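Local coordinates for PUA domain-containing protein (Aeropyrum pernix, PDB 2CX0), which is of unknown function but carries a PUA domain and may bind RNA, perhaps in translation initiation, at residues A[111-116]-A[158-163]; A[142-147]-A[164-169]; A[5-10]-A[175-180]; A[13-18]-A[44-49]. All blocks are in the same frame, centred on the assembly; numbering follows the deposited sequence.

Contact 1: A[111-116]-A[158-163]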
loop_
_atom_site.group_PDB
_atom_site.type_symbol
_atom_site.label_atom_id
_atom_site.label_comp_id
_atom_site.label_asym_id
_atom_site.label_seq_id
_atom_site.Cartn_x
_atom_site.Cartn_y
_atom_site.Cartn_z
ATOM N N LEU A 111 6.369 10.711 -5.140
ATOM C CA LEU A 111 7.755 10.756 -4.649
ATOM C C LEU A 111 8.737 11.122 -5.783
ATOM O O LEU A 111 8.849 10.426 -6.771
ATOM C CB LEU A 111 8.169 9.409 -3.995
ATOM C CG LEU A 111 9.659 9.254 -3.621
ATOM C CD1 LEU A 111 10.036 10.364 -2.544
ATOM C CD2 LEU A 111 9.893 7.783 -3.076
HETATM N N MSE A 112 9.399 12.265 -5.639
HETATM C CA MSE A 112 10.405 12.650 -6.625
HETATM C C MSE A 112 11.800 12.147 -6.163
HETATM O O MSE A 112 12.107 12.029 -4.978
HETATM C CB MSE A 112 10.397 14.160 -6.773
HETATM C CG MSE A 112 8.999 14.770 -6.847
HETATM SE SE MSE A 112 8.021 14.152 -8.393
HETATM C CE MSE A 112 8.989 15.106 -9.587
ATOM N N ILE A 113 12.649 11.858 -7.139
ATOM C CA ILE A 113 13.976 11.362 -6.915
ATOM C C ILE A 113 14.831 12.130 -5.882
ATOM O O ILE A 113 15.568 11.524 -5.098
ATOM C CB ILE A 113 14.718 11.304 -8.265
ATOM C CG1 ILE A 113 14.037 10.240 -9.162
ATOM C CG2 ILE A 113 16.244 10.942 -8.030
ATOM C CD1 ILE A 113 14.429 10.398 -10.680
ATOM N N PRO A 114 14.736 13.468 -5.863
ATOM C CA PRO A 114 15.555 14.194 -4.889
ATOM C C PRO A 114 15.229 13.886 -3.432
ATOM O O PRO A 114 16.059 14.155 -2.583
ATOM C CB PRO A 114 15.293 15.664 -5.221
ATOM C CG PRO A 114 15.018 15.629 -6.706
ATOM C CD PRO A 114 14.073 14.390 -6.807
ATOM N N GLY A 115 14.035 13.377 -3.133
ATOM C CA GLY A 115 13.695 13.024 -1.739
ATOM C C GLY A 115 14.125 11.597 -1.395
ATOM O O GLY A 115 13.968 11.142 -0.255
ATOM N N VAL A 116 14.702 10.868 -2.356
ATOM C CA VAL A 116 15.109 9.500 -2.073
ATOM C C VAL A 116 16.515 9.449 -1.507
ATOM O O VAL A 116 17.415 10.082 -2.047
ATOM C CB VAL A 116 15.037 8.632 -3.378
ATOM C CG1 VAL A 116 15.649 7.221 -3.103
ATOM C CG2 VAL A 116 13.561 8.536 -3.860
ATOM N N GLU A 158 22.725 11.292 -7.452
ATOM C CA GLU A 158 22.972 12.500 -8.218
ATOM C C GLU A 158 21.920 13.543 -7.858
ATOM O O GLU A 158 22.029 14.697 -8.240
ATOM C CB GLU A 158 22.789 12.208 -9.719
ATOM C CG GLU A 158 23.631 11.051 -10.217
ATOM C CD GLU A 158 23.199 10.542 -11.590
ATOM O OE1 GLU A 158 23.880 9.625 -12.093
ATOM O OE2 GLU A 158 22.193 11.052 -12.160
ATOM N N LYS A 159 20.893 13.126 -7.128
ATOM C CA LYS A 159 19.730 13.998 -6.836
ATOM C C LYS A 159 19.131 14.568 -8.142
ATOM O O LYS A 159 18.805 15.745 -8.268
ATOM C CB LYS A 159 20.029 15.120 -5.823
ATOM C CG LYS A 159 20.495 14.546 -4.528
ATOM C CD LYS A 159 19.423 13.773 -3.827
ATOM C CE LYS A 159 20.039 13.116 -2.588
ATOM N NZ LYS A 159 19.018 12.486 -1.737
ATOM N N ALA A 160 19.013 13.691 -9.121
ATOM C CA ALA A 160 18.383 14.007 -10.410
ATOM C C ALA A 160 16.911 14.404 -10.151
ATOM O O ALA A 160 16.300 13.935 -9.162
ATOM C CB ALA A 160 18.385 12.745 -11.260
ATOM N N ARG A 161 16.330 15.228 -11.020
ATOM C CA ARG A 161 14.913 15.620 -10.873
ATOM C C ARG A 161 14.012 14.631 -11.626
ATOM O O ARG A 161 14.422 14.042 -12.650
ATOM C CB ARG A 161 14.665 17.014 -11.407
ATOM C CG ARG A 161 15.041 18.163 -10.417
ATOM C CD ARG A 161 16.389 17.957 -9.751
ATOM N NE ARG A 161 16.726 19.150 -8.961
ATOM C CZ ARG A 161 17.710 19.240 -8.063
ATOM N NH1 ARG A 161 18.478 18.206 -7.795
ATOM N NH2 ARG A 161 17.945 20.398 -7.461
ATOM N N GLY A 162 12.791 14.464 -11.138
ATOM C CA GLY A 162 11.893 13.520 -11.810
ATOM C C GLY A 162 11.140 12.644 -10.808
ATOM O O GLY A 162 11.532 12.553 -9.644
ATOM N N ARG A 163 10.084 11.965 -11.276
ATOM C CA ARG A 163 9.295 11.123 -10.419
ATOM C C ARG A 163 9.937 9.738 -10.210
ATOM O O ARG A 163 10.366 9.062 -11.145
ATOM C CB ARG A 163 7.874 10.973 -10.996
ATOM C CG ARG A 163 6.815 10.353 -9.993
ATOM C CD ARG A 163 5.421 10.869 -10.404
ATOM N NE ARG A 163 4.972 10.166 -11.594
ATOM C CZ ARG A 163 3.829 10.413 -12.215
ATOM N NH1 ARG A 163 3.034 11.380 -11.787
ATOM N NH2 ARG A 163 3.448 9.610 -13.173
HETATM O O HOH W 1 17.610 14.031 0.098
#
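Ile113 and Gly162 make the one backbone hydrogen bond between 111-116 and 158-163: Ile113 N donates to Gly162 O at 2.8 Å, with the donor almost in line with the carbonyl (C=O...N 169°). The same oxygen receives a CA-H...O contact from Met112 CA at 3.2 Å, and the nearly extended backbone of Gly162, with positive phi, turns it to both donors. Lys159 supplies the second bond. Its NZ lies 2.9 Å from Val116 O, standing 37° out of the carbonyl plane, and a water accepts from NZ while donating to Pro114 O.

In this PUA domain the pairing forms the edge of the mixed sheet: Met112 sits opposite Arg163 in an antiparallel non-hydrogen-bonded pair, just before the 3-10 segment 113-115. Helix 149-158 ends at a Schellman motif with Lys159, of positive phi, as its C-prime residue, and the chain then runs out to this edge.

Ile113 and Pro114 pack on the 158-163 chain. Ile113 CG2 meets Ala160 CB at 4.3 Å in an apolar contact, and the Ile113 side chain also packs on Leu152 and Leu155 of the helix. Pro114 CG comes close to a carbonyl oxygen, 3.2 Å from Ala160 O. The selenomethionine Met112 is bent at chi2 and chi3, which folds its CE back over the peptide between Gly162 and Arg163, 3.7 Å from Arg163 N.

Contact 2: A[142-147]-A[164-169]; sequences VGVAEV and AVRRVH
Val144 and Arg166 face each other as an antiparallel hydrogen-bonded pair in the mixed sheet of the PUA domain, where strands 138-145 and 163-170 are neighbours. Their side chains run alongside each other. Arg166 starts out extended and bends at chi3 (50°), a turn that carries its guanidinium across Val144, whose CB lies over one face, displaced toward the rim, 4.0 Å from Arg166 NH2.

Glu146 approaches the guanidinium at its edge, with the carboxylate turned 84° against it. The salt bridge from Glu146 OE2 to Arg166 NE is long, 3.8 Å, and a water links that oxygen to Arg166 NH2; the stronger partner of OE2 is Arg163. Further along, Val168 directs CG2, anti to its carbonyl carbon, to within 3.9 Å of Val144 CG2, and Tyr77 of strand 76-78 touches both valines.

Gly143 CA makes a CA-H...O contact with Arg166 O at 3.1 Å, and Val168 CG2 also lies on Gly143 CA, at 3.8 Å. The step from Gly143 to Val142 shifts the register by one. Val168 and His169 both face Val142 there, the signature of a classic beta bulge, and Val142 N donates to His169 O at 2.6 Å. Two N-H groups of the bulge converge on one acceptor: Val142 O receives His169 N and Val168 N, each at 2.9 Å, with Val168 N in the carbonyl plane.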
loop_
_atom_site.group_PDB
_atom_site.type_symbol
_atom_site.label_atom_id
_atom_site.label_comp_id
_atom_site.label_asym_id
_atom_site.label_seq_id
_atom_site.Cartn_x
_atom_site.Cartn_y
_atom_site.Cartn_z
ATOM N N VAL A 142 2.336 3.801 -0.630
ATOM C CA VAL A 142 2.434 2.597 -1.456
ATOM C C VAL A 142 2.177 3.100 -2.867
ATOM O O VAL A 142 1.245 3.880 -3.055
ATOM C CB VAL A 142 1.323 1.538 -1.059
ATOM C CG1 VAL A 142 1.177 0.535 -2.143
ATOM C CG2 VAL A 142 1.805 0.792 0.272
ATOM N N GLY A 143 2.982 2.640 -3.821
ATOM C CA GLY A 143 2.819 3.070 -5.194
ATOM C C GLY A 143 3.568 2.247 -6.248
ATOM O O GLY A 143 3.976 1.098 -6.029
ATOM N N VAL A 144 3.723 2.861 -7.422
ATOM C CA VAL A 144 4.319 2.177 -8.528
ATOM C C VAL A 144 5.660 2.781 -8.901
ATOM O O VAL A 144 5.774 4.001 -9.104
ATOM C CB VAL A 144 3.336 2.228 -9.749
ATOM C CG1 VAL A 144 3.951 1.443 -10.961
ATOM C CG2 VAL A 144 1.956 1.676 -9.347
ATOM N N ALA A 145 6.675 1.925 -8.995
ATOM C CA ALA A 145 8.007 2.423 -9.343
ATOM C C ALA A 145 7.958 2.983 -10.775
ATOM O O ALA A 145 7.414 2.357 -11.671
ATOM C CB ALA A 145 9.066 1.283 -9.271
ATOM N N GLU A 146 8.535 4.159 -10.973
ATOM C CA GLU A 146 8.621 4.776 -12.299
ATOM C C GLU A 146 9.963 4.528 -12.949
ATOM O O GLU A 146 10.160 4.861 -14.122
ATOM C CB GLU A 146 8.425 6.275 -12.218
ATOM C CG GLU A 146 7.011 6.630 -11.876
ATOM C CD GLU A 146 6.250 7.270 -13.040
ATOM O OE1 GLU A 146 6.865 8.026 -13.827
ATOM O OE2 GLU A 146 5.035 7.045 -13.151
ATOM N N VAL A 147 10.894 3.971 -12.194
ATOM C CA VAL A 147 12.222 3.643 -12.736
ATOM C C VAL A 147 12.693 2.327 -12.141
ATOM O O VAL A 147 12.223 1.936 -11.068
ATOM C CB VAL A 147 13.249 4.735 -12.406
ATOM C CG1 VAL A 147 12.918 5.981 -13.213
ATOM C CG2 VAL A 147 13.246 5.038 -10.914
ATOM N N ALA A 164 10.035 9.343 -8.955
ATOM C CA ALA A 164 10.584 8.038 -8.621
ATOM C C ALA A 164 9.442 7.008 -8.441
ATOM O O ALA A 164 9.535 5.848 -8.938
ATOM C CB ALA A 164 11.408 8.134 -7.309
ATOM N N VAL A 165 8.396 7.418 -7.720
ATOM C CA VAL A 165 7.258 6.485 -7.446
ATOM C C VAL A 165 5.939 7.247 -7.548
ATOM O O VAL A 165 5.765 8.340 -6.975
ATOM C CB VAL A 165 7.340 5.904 -5.984
ATOM C CG1 VAL A 165 6.143 4.957 -5.669
ATOM C CG2 VAL A 165 8.740 5.193 -5.787
ATOM N N ARG A 166 5.017 6.648 -8.276
ATOM C CA ARG A 166 3.704 7.225 -8.453
ATOM C C ARG A 166 2.865 6.774 -7.271
ATOM O O ARG A 166 2.695 5.563 -7.010
ATOM C CB ARG A 166 3.100 6.777 -9.811
ATOM C CG ARG A 166 1.683 7.288 -10.045
ATOM C CD ARG A 166 1.283 7.239 -11.511
ATOM N NE ARG A 166 1.544 5.952 -12.147
ATOM C CZ ARG A 166 0.770 4.879 -12.005
ATOM N NH1 ARG A 166 -0.309 4.960 -11.234
ATOM N NH2 ARG A 166 1.053 3.737 -12.655
ATOM N N ARG A 167 2.328 7.763 -6.559
ATOM C CA ARG A 167 1.497 7.483 -5.397
ATOM C C ARG A 167 0.201 6.678 -5.724
ATOM O O ARG A 167 -0.488 6.987 -6.701
ATOM C CB ARG A 167 1.108 8.839 -4.711
ATOM C CG ARG A 167 -0.005 8.658 -3.648
ATOM C CD ARG A 167 -0.929 9.893 -3.566
ATOM N NE ARG A 167 -1.745 10.016 -4.788
ATOM C CZ ARG A 167 -1.606 10.953 -5.717
ATOM N NH1 ARG A 167 -0.689 11.894 -5.600
ATOM N NH2 ARG A 167 -2.376 10.916 -6.795
ATOM N N VAL A 168 -0.081 5.612 -4.971
ATOM C CA VAL A 168 -1.362 4.901 -5.122
ATOM C C VAL A 168 -2.168 5.066 -3.798
ATOM O O VAL A 168 -3.353 5.401 -3.787
ATOM C CB VAL A 168 -1.131 3.432 -5.420
ATOM C CG1 VAL A 168 -2.455 2.584 -5.222
ATOM C CG2 VAL A 168 -0.598 3.326 -6.891
ATOM N N HIS A 169 -1.507 4.849 -2.670
ATOM C CA HIS A 169 -2.149 4.954 -1.356
ATOM C C HIS A 169 -1.129 5.541 -0.372
ATOM O O HIS A 169 0.081 5.171 -0.401
ATOM C CB HIS A 169 -2.620 3.567 -0.888
ATOM C CG HIS A 169 -2.932 3.489 0.576
ATOM N ND1 HIS A 169 -2.311 2.603 1.433
ATOM C CD2 HIS A 169 -3.870 4.129 1.311
ATOM C CE1 HIS A 169 -2.865 2.702 2.648
ATOM N NE2 HIS A 169 -3.814 3.623 2.592
HETATM O O HOH W 2 4.095 3.978 -13.769
#

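Contact 3: A[5-10]-A[175-180]; sequences ARLVGL and LWELAQ
Ala5 meets helix 174-183 through its methyl group, which points at the helix and brings CB to 3.8 Å from Glu177 O. With its neighbour Arg6 the contact becomes polar at one end and stays aliphatic along the stem. Arg6 is extended through chi2 (175°), a shape that lays CB, CG and CD past the Glu177 carboxylate, with Arg6 CD 3.8 Å from Glu177 OE2. The chain then bends at chi3, and Glu177 OE1 ends up in the guanidinium plane, at its edge. The two flat groups are 66° apart, and the salt bridge from Arg6 NH1 to Glu177 OE1 is long at 3.9 Å. A water donates to Glu177 OE1 at 2.7 Å and to Glu177 O, and takes a weak bond from Arg6 N. Behind the carboxylate, Arg6 O rests 3.2 Å from Glu177 CB.

Leu7, at positive phi, is the centre of a classic gamma turn in which Val8 N bonds Arg6 O. Its side chain crosses Glu177, with Leu7 CD1 3.6 Å from Glu177 CG. Val8 CG2 reaches Leu178 CB at 4.4 Å; Tyr57 of strand 56-62 touches both side chains.

No direct hydrogen bond spans the two segments. Ala5 and Gly9 bond to each other in both directions, closing the three-residue loop 6-8 between strands 2-5 and 9-17: a beta-hairpin end packed against the C-terminal helix.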
loop_
_atom_site.group_PDB
_atom_site.type_symbol
_atom_site.label_atom_id
_atom_site.label_comp_id
_atom_site.label_asym_id
_atom_site.label_seq_id
_atom_site.Cartn_x
_atom_site.Cartn_y
_atom_site.Cartn_z
ATOM N N ALA A 5 -15.545 7.212 10.510
ATOM C CA ALA A 5 -14.111 7.489 10.385
ATOM C C ALA A 5 -13.808 8.937 10.145
ATOM O O ALA A 5 -14.648 9.674 9.635
ATOM C CB ALA A 5 -13.495 6.652 9.236
ATOM N N ARG A 6 -12.615 9.337 10.527
ATOM C CA ARG A 6 -12.203 10.697 10.225
ATOM C C ARG A 6 -12.160 10.790 8.686
ATOM O O ARG A 6 -11.933 9.775 7.997
ATOM C CB ARG A 6 -10.810 10.980 10.832
ATOM C CG ARG A 6 -10.140 12.184 10.270
ATOM C CD ARG A 6 -8.810 12.504 10.993
ATOM N NE ARG A 6 -8.980 12.780 12.427
ATOM C CZ ARG A 6 -8.737 11.902 13.400
ATOM N NH1 ARG A 6 -8.305 10.686 13.085
ATOM N NH2 ARG A 6 -8.922 12.239 14.677
ATOM N N LEU A 7 -12.438 11.990 8.157
ATOM C CA LEU A 7 -12.395 12.279 6.706
ATOM C C LEU A 7 -13.605 11.789 5.973
ATOM O O LEU A 7 -14.417 12.617 5.437
ATOM C CB LEU A 7 -11.145 11.660 5.955
ATOM C CG LEU A 7 -9.871 12.459 5.940
ATOM C CD1 LEU A 7 -8.845 11.813 4.921
ATOM C CD2 LEU A 7 -10.162 13.886 5.457
ATOM N N VAL A 8 -13.753 10.454 5.941
ATOM C CA VAL A 8 -14.843 9.850 5.210
ATOM C C VAL A 8 -16.173 9.870 5.964
ATOM O O VAL A 8 -17.231 9.771 5.276
ATOM C CB VAL A 8 -14.488 8.378 4.780
ATOM C CG1 VAL A 8 -13.196 8.383 3.936
ATOM C CG2 VAL A 8 -14.235 7.524 6.016
ATOM N N GLY A 9 -16.141 9.930 7.300
ATOM C CA GLY A 9 -17.399 9.956 8.014
ATOM C C GLY A 9 -18.082 8.624 8.232
ATOM O O GLY A 9 -17.443 7.584 8.322
ATOM N N LEU A 10 -19.406 8.645 8.303
ATOM C CA LEU A 10 -20.160 7.426 8.554
ATOM C C LEU A 10 -20.064 6.428 7.396
ATOM O O LEU A 10 -20.163 6.810 6.226
ATOM C CB LEU A 10 -21.623 7.804 8.811
ATOM C CG LEU A 10 -22.536 6.606 8.992
ATOM C CD1 LEU A 10 -22.472 6.151 10.479
ATOM C CD2 LEU A 10 -23.959 7.018 8.549
ATOM N N LEU A 175 -8.767 6.176 2.044
ATOM C CA LEU A 175 -8.714 4.733 2.286
ATOM C C LEU A 175 -7.974 4.452 3.613
ATOM O O LEU A 175 -8.392 3.562 4.392
ATOM C CB LEU A 175 -8.023 3.985 1.120
ATOM C CG LEU A 175 -7.667 2.493 1.342
ATOM C CD1 LEU A 175 -8.954 1.654 1.504
ATOM C CD2 LEU A 175 -6.922 1.964 0.171
ATOM N N TRP A 176 -6.899 5.230 3.868
ATOM C CA TRP A 176 -6.122 5.039 5.088
ATOM C C TRP A 176 -7.026 5.265 6.316
ATOM O O TRP A 176 -7.004 4.451 7.273
ATOM C CB TRP A 176 -4.957 6.038 5.149
ATOM C CG TRP A 176 -4.043 5.711 6.278
ATOM C CD1 TRP A 176 -3.065 4.769 6.284
ATOM C CD2 TRP A 176 -4.108 6.243 7.590
ATOM N NE1 TRP A 176 -2.515 4.657 7.543
ATOM C CE2 TRP A 176 -3.130 5.562 8.365
ATOM C CE3 TRP A 176 -4.890 7.238 8.191
ATOM C CZ2 TRP A 176 -2.909 5.845 9.723
ATOM C CZ3 TRP A 176 -4.675 7.532 9.549
ATOM C CH2 TRP A 176 -3.692 6.837 10.298
ATOM N N GLU A 177 -7.840 6.325 6.279
ATOM C CA GLU A 177 -8.686 6.638 7.433
ATOM C C GLU A 177 -9.754 5.580 7.627
ATOM O O GLU A 177 -10.020 5.160 8.727
ATOM C CB GLU A 177 -9.340 8.035 7.296
ATOM C CG GLU A 177 -8.328 9.203 7.359
ATOM C CD GLU A 177 -7.645 9.394 8.719
ATOM O OE1 GLU A 177 -7.969 8.735 9.737
ATOM O OE2 GLU A 177 -6.754 10.242 8.781
ATOM N N LEU A 178 -10.371 5.177 6.527
ATOM C CA LEU A 178 -11.360 4.139 6.597
ATOM C C LEU A 178 -10.724 2.829 7.170
ATOM O O LEU A 178 -11.309 2.158 8.060
ATOM C CB LEU A 178 -11.924 3.914 5.193
ATOM C CG LEU A 178 -12.784 2.632 5.138
ATOM C CD1 LEU A 178 -14.025 2.780 6.062
ATOM C CD2 LEU A 178 -13.221 2.435 3.662
ATOM N N ALA A 179 -9.541 2.482 6.673
ATOM C CA ALA A 179 -8.862 1.242 7.109
ATOM C C ALA A 179 -8.496 1.296 8.581
ATOM O O ALA A 179 -8.652 0.281 9.279
ATOM C CB ALA A 179 -7.610 0.946 6.279
ATOM N N GLN A 180 -8.066 2.470 9.059
ATOM C CA GLN A 180 -7.731 2.646 10.471
ATOM C C GLN A 180 -8.935 2.316 11.355
ATOM O O GLN A 180 -8.795 1.692 12.404
ATOM C CB GLN A 180 -7.369 4.097 10.773
ATOM C CG GLN A 180 -5.961 4.432 10.593
ATOM C CD GLN A 180 -5.078 3.553 11.436
ATOM O OE1 GLN A 180 -4.692 2.483 10.982
ATOM N NE2 GLN A 180 -4.770 3.981 12.683
HETATM O O HOH W 3 -9.979 7.286 10.704
#

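Contact 4: A[13-18]-A[44-49]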
loop_
_atom_site.group_PDB
_atom_site.type_symbol
_atom_site.label_atom_id
_atom_site.label_comp_id
_atom_site.label_asym_id
_atom_site.label_seq_id
_atom_site.Cartn_x
_atom_site.Cartn_y
_atom_site.Cartn_z
ATOM N N LEU A 13 -21.244 -0.874 6.474
ATOM C CA LEU A 13 -20.424 -1.989 6.041
ATOM C C LEU A 13 -21.175 -3.295 5.789
ATOM O O LEU A 13 -22.143 -3.597 6.447
ATOM C CB LEU A 13 -19.349 -2.249 7.081
ATOM C CG LEU A 13 -18.006 -1.529 6.992
ATOM C CD1 LEU A 13 -18.181 -0.065 7.013
ATOM C CD2 LEU A 13 -17.159 -1.968 8.160
ATOM N N GLU A 14 -20.690 -4.042 4.803
ATOM C CA GLU A 14 -21.191 -5.366 4.441
ATOM C C GLU A 14 -19.942 -6.242 4.355
ATOM O O GLU A 14 -19.031 -5.904 3.602
ATOM C CB GLU A 14 -21.851 -5.366 3.073
ATOM C CG GLU A 14 -23.269 -4.940 3.087
ATOM C CD GLU A 14 -23.981 -5.342 1.816
ATOM O OE1 GLU A 14 -23.420 -5.074 0.727
ATOM O OE2 GLU A 14 -25.086 -5.925 1.914
ATOM N N ALA A 15 -19.873 -7.336 5.120
ATOM C CA ALA A 15 -18.682 -8.197 5.106
ATOM C C ALA A 15 -19.094 -9.632 4.765
ATOM O O ALA A 15 -20.222 -10.019 5.041
ATOM C CB ALA A 15 -18.019 -8.178 6.486
ATOM N N ARG A 16 -18.200 -10.402 4.153
ATOM C CA ARG A 16 -18.490 -11.811 3.853
ATOM C C ARG A 16 -17.154 -12.526 3.707
ATOM O O ARG A 16 -16.117 -11.922 3.476
ATOM C CB ARG A 16 -19.315 -11.986 2.563
ATOM C CG ARG A 16 -18.591 -11.637 1.305
ATOM C CD ARG A 16 -19.427 -11.986 0.097
ATOM N NE ARG A 16 -18.789 -11.671 -1.192
ATOM C CZ ARG A 16 -17.816 -12.380 -1.744
ATOM N NH1 ARG A 16 -17.325 -13.459 -1.131
ATOM N NH2 ARG A 16 -17.378 -12.057 -2.947
ATOM N N ALA A 17 -17.186 -13.842 3.871
ATOM C CA ALA A 17 -15.986 -14.666 3.753
ATOM C C ALA A 17 -15.683 -14.766 2.291
ATOM O O ALA A 17 -16.591 -14.610 1.461
ATOM C CB ALA A 17 -16.240 -16.062 4.386
ATOM N N LEU A 18 -14.397 -14.875 1.936
ATOM C CA LEU A 18 -14.043 -15.057 0.525
ATOM C C LEU A 18 -14.303 -16.527 0.266
ATOM O O LEU A 18 -14.086 -17.368 1.138
ATOM C CB LEU A 18 -12.530 -14.835 0.252
ATOM C CG LEU A 18 -12.103 -13.511 -0.376
ATOM C CD1 LEU A 18 -12.641 -12.386 0.416
ATOM C CD2 LEU A 18 -10.565 -13.461 -0.448
ATOM N N ASP A 44 -7.766 -16.093 7.953
ATOM C CA ASP A 44 -9.154 -15.764 7.705
ATOM C C ASP A 44 -9.225 -14.541 6.752
ATOM O O ASP A 44 -8.798 -13.404 7.095
ATOM C CB ASP A 44 -9.770 -15.409 9.026
ATOM C CG ASP A 44 -11.248 -15.337 8.959
ATOM O OD1 ASP A 44 -11.810 -15.392 7.838
ATOM O OD2 ASP A 44 -11.864 -15.211 10.034
ATOM N N LEU A 45 -9.786 -14.771 5.583
ATOM C CA LEU A 45 -9.876 -13.750 4.536
ATOM C C LEU A 45 -11.326 -13.362 4.343
ATOM O O LEU A 45 -12.176 -14.216 4.074
ATOM C CB LEU A 45 -9.324 -14.316 3.221
ATOM C CG LEU A 45 -7.878 -14.138 2.740
ATOM C CD1 LEU A 45 -6.913 -13.980 3.928
ATOM C CD2 LEU A 45 -7.504 -15.334 1.800
ATOM N N ARG A 46 -11.619 -12.077 4.489
ATOM C CA ARG A 46 -12.975 -11.580 4.303
ATOM C C ARG A 46 -12.957 -10.341 3.398
ATOM O O ARG A 46 -11.974 -9.602 3.315
ATOM C CB ARG A 46 -13.605 -11.219 5.668
ATOM C CG ARG A 46 -13.670 -12.391 6.678
ATOM C CD ARG A 46 -14.369 -12.014 7.997
ATOM N NE ARG A 46 -15.786 -11.659 7.844
ATOM C CZ ARG A 46 -16.792 -12.521 7.674
ATOM N NH1 ARG A 46 -16.573 -13.842 7.618
ATOM N NH2 ARG A 46 -18.027 -12.057 7.588
ATOM N N LEU A 47 -14.061 -10.111 2.748
ATOM C CA LEU A 47 -14.222 -8.966 1.876
ATOM C C LEU A 47 -15.175 -8.019 2.580
ATOM O O LEU A 47 -16.335 -8.399 2.886
ATOM C CB LEU A 47 -14.841 -9.379 0.547
ATOM C CG LEU A 47 -15.112 -8.243 -0.435
ATOM C CD1 LEU A 47 -13.733 -7.704 -0.998
ATOM C CD2 LEU A 47 -15.954 -8.801 -1.563
ATOM N N VAL A 48 -14.677 -6.820 2.866
ATOM C CA VAL A 48 -15.487 -5.782 3.515
ATOM C C VAL A 48 -15.799 -4.672 2.493
ATOM O O VAL A 48 -14.890 -4.120 1.861
ATOM C CB VAL A 48 -14.718 -5.149 4.655
ATOM C CG1 VAL A 48 -15.511 -4.038 5.281
ATOM C CG2 VAL A 48 -14.341 -6.247 5.659
ATOM N N LYS A 49 -17.068 -4.389 2.299
ATOM C CA LYS A 49 -17.497 -3.310 1.393
ATOM C C LYS A 49 -18.032 -2.180 2.287
ATOM O O LYS A 49 -18.884 -2.426 3.152
ATOM C CB LYS A 49 -18.617 -3.784 0.496
ATOM C CG LYS A 49 -18.152 -4.566 -0.707
ATOM C CD LYS A 49 -19.295 -4.757 -1.707
ATOM C CE LYS A 49 -20.003 -6.097 -1.519
ATOM N NZ LYS A 49 -21.290 -6.178 -2.347
#
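Strands 9-17 and 45-51 are neighbours in the antiparallel sheet of the N-terminal half, and Glu14-Lys49 and Arg16-Leu47 are its hydrogen-bonded pairs here. Lys49 N donates to Glu14 O at 2.8 Å, with the N-H...O angle at 178°. Leu47 N and Arg16 O are likewise 2.8 Å apart. A fifth backbone bond, Leu18 N to Leu45 O, is longer at 3.2 Å and continues the pairing beyond the Ala17-Arg46 pair. The N-to-C directions of the short strand segments differ by 160°, close to fully antiparallel.

One face carries Glu14, Arg16, Leu47 and Lys49. Arg16 has its CG between the backbone N and the carbonyl carbon (chi1 68°) and is then extended to NE, a shape that lays the guanidinium beside Leu47 and takes Leu47 CD2 over one face, 3.8 Å from Arg16 NH2. The stronger polar partner of that NH2 is Glu22. Glu14 OE1 and Lys49 NZ form a long salt bridge of 3.9 Å.

Ala15 and Val48 occupy the other face, in the sheet of the DUF1947 (pre-PUA) part of the protein; Val48 CG1 also reaches Leu13 CD2 at 3.9 Å. Arg46 bends at chi3 and spreads its guanidinium over the opposing backbone, with Arg16 C above its centre. At the end, Leu18 CD1 lies 3.7 Å from Leu47 CB, while Leu18 CD2 packs on Leu45 CB.

Contacts 1 and 2 share strand 163-170 in the mixed sheet and touch directly: Leu111 O probably accepts from Ala164 N, and Ile113 and Val116 pack on Ala164. Contact 2 is the most buried of the four, with no exposed residue, and is held mainly by strand pairing. Contact 1, at the sheet edge, relies on one backbone bond, a lysine and packing. Contacts 3 and 4 both use strand 9-17, their centres about 17 Å apart. Contact 4 is a surface strand pair with charged side chains, whereas contact 3 sets helix against hairpin without direct hydrogen bonds. Contacts 2 and 3 touch where strand 163-170 leads into helix 174-183, through His169 on Trp176 and Leu175.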